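Local coordinates for protein shikimate dehydrogenase (NADP(+)) (Peptoclostridium difficile, PDB 5DZS) that probably catalyses the reversible NADPH-dependent reduction of 3-dehydroshikimate to shikimate, a step of the chorismate pathway that leads to the aromatic amino acids, at residues E215-F218 with L219-G222. Numbering follows the deposited sequence.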
loop_
_atom_site.group_PDB
_atom_site.type_symbol
_atom_site.label_atom_id
_atom_site.label_comp_id
_atom_site.label_asym_id
_atom_site.label_seq_id
_atom_site.Cartn_x
_atom_site.Cartn_y
_atom_site.Cartn_z
ATOM N N GLU B 215 21.471 -14.940 21.382
ATOM C CA GLU B 215 20.924 -16.217 20.907
ATOM C C GLU B 215 20.016 -16.904 21.928
ATOM O O GLU B 215 20.386 -17.101 23.087
ATOM C CB GLU B 215 22.030 -17.182 20.464
ATOM C CG GLU B 215 21.484 -18.422 19.774
ATOM C CD GLU B 215 22.569 -19.267 19.154
ATOM O OE1 GLU B 215 23.678 -19.329 19.725
ATOM O OE2 GLU B 215 22.304 -19.881 18.099
ATOM N N THR B 216 18.828 -17.291 21.470
ATOM C CA THR B 216 17.850 -17.947 22.328
ATOM C C THR B 216 18.247 -19.383 22.666
ATOM O O THR B 216 18.941 -20.053 21.895
ATOM C CB THR B 216 16.471 -17.992 21.647
ATOM O OG1 THR B 216 16.556 -18.798 20.466
ATOM C CG2 THR B 216 15.999 -16.593 21.294
ATOM N N GLU B 217 17.793 -19.861 23.821
ATOM C CA GLU B 217 18.072 -21.225 24.236
ATOM C C GLU B 217 17.442 -22.199 23.237
ATOM O O GLU B 217 18.011 -23.240 22.926
ATOM C CB GLU B 217 17.529 -21.472 25.646
ATOM C CG GLU B 217 17.817 -22.854 26.213
ATOM C CD GLU B 217 19.298 -23.128 26.444
ATOM O OE1 GLU B 217 20.119 -22.215 26.248
ATOM O OE2 GLU B 217 19.643 -24.261 26.840
ATOM N N PHE B 218 16.263 -21.837 22.742
ATOM C CA PHE B 218 15.536 -22.634 21.750
ATOM C C PHE B 218 16.445 -22.947 20.560
ATOM O O PHE B 218 16.642 -24.112 20.213
ATOM C CB PHE B 218 14.278 -21.853 21.342
ATOM C CG PHE B 218 13.435 -22.495 20.268
ATOM C CD1 PHE B 218 12.742 -23.662 20.502
ATOM C CD2 PHE B 218 13.233 -21.839 19.054
ATOM C CE1 PHE B 218 11.937 -24.225 19.521
ATOM C CE2 PHE B 218 12.418 -22.387 18.073
ATOM C CZ PHE B 218 11.773 -23.584 18.304
ATOM N N LEU B 219 17.017 -21.908 19.950
ATOM C CA LEU B 219 17.915 -22.107 18.801
ATOM C C LEU B 219 19.274 -22.645 19.216
ATOM O O LEU B 219 19.924 -23.356 18.452
ATOM C CB LEU B 219 18.091 -20.810 18.004
ATOM C CG LEU B 219 16.810 -20.247 17.395
ATOM C CD1 LEU B 219 17.134 -19.051 16.506
ATOM C CD2 LEU B 219 16.070 -21.326 16.617
ATOM N N ARG B 220 19.701 -22.298 20.425
ATOM C CA ARG B 220 20.969 -22.777 20.934
ATOM C C ARG B 220 20.874 -24.296 21.114
ATOM O O ARG B 220 21.814 -25.015 20.788
ATOM C CB ARG B 220 21.349 -22.010 22.205
ATOM C CG ARG B 220 22.636 -22.442 22.895
ATOM C CD ARG B 220 23.351 -21.246 23.533
ATOM N NE ARG B 220 22.438 -20.241 24.099
ATOM C CZ ARG B 220 22.281 -19.973 25.397
ATOM N NH1 ARG B 220 21.416 -19.035 25.774
ATOM N NH2 ARG B 220 22.970 -20.634 26.327
ATOM N N ILE B 221 19.719 -24.785 21.572
ATOM C CA ILE B 221 19.505 -26.239 21.709
ATOM C C ILE B 221 19.427 -26.894 20.324
ATOM O O ILE B 221 19.926 -28.000 20.127
ATOM C CB ILE B 221 18.220 -26.577 22.509
ATOM C CG1 ILE B 221 18.373 -26.161 23.976
ATOM C CG2 ILE B 221 17.925 -28.082 22.457
ATOM C CD1 ILE B 221 17.086 -26.241 24.775
ATOM N N GLY B 222 18.790 -26.210 19.376
ATOM C CA GLY B 222 18.648 -26.731 18.016
ATOM C C GLY B 222 19.975 -26.862 17.293
ATOM O O GLY B 222 20.238 -27.869 16.637
#
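The N-terminal turn of helix 217-224, the helical link between parallel strands 205-208 and 228-230, is capped by T216. Its OG1 accepts from L219 N at 3.2 Å in a fairly straight bond, N-H...O angle 165°. With chi1 at 64°, OG1 lies between the residue's own N and carbonyl carbon and faces the start of the helix. The same hydroxyl is also hydrogen-bonded to D208 OD2, which ties the cap to strand 205-208. L219 CG lies 3.4 Å from T216 OG1, with CB close as well, and the stem of the leucine packs beside the capping oxygen. Regular i to i+4 bonds follow: R220 N to T216 O at 2.8 Å, then I221 N to E217 O and G222 N to F218 O.

On the outer side, E217 and R220 form a salt bridge three residues apart. E217 OE1 sits over the centre of one guanidinium face, 3.3 Å from R220 NH2, and the carboxylate and guanidinium planes are 85° apart. Approached from above its plane, the guanidinium directs no hydrogen bond to OE1, and the pair is probably held by charge alone. At the guanidinium edge, NH1 makes a weak hydrogen bond to E215 O. The E217 chain bends at chi2, and its other oxygen, OE2, rests 3.7 Å from I221 CG1.

The side turned to the sheet is carried by F218 and L219, which touch through F218 CD2 and L219 CD2 at 3.8 Å. Both lie on L206 and D208 of strand 205-208; F218 also reaches I178 and I200. I221 flanks helix 197-200. A hydroxyl N-cap starts the helix, and its charged outer side, set against F218 and L219, makes it amphipathic, as in a beta-alpha-beta crossover of the Rossmann-like NADP-binding domain of shikimate dehydrogenases.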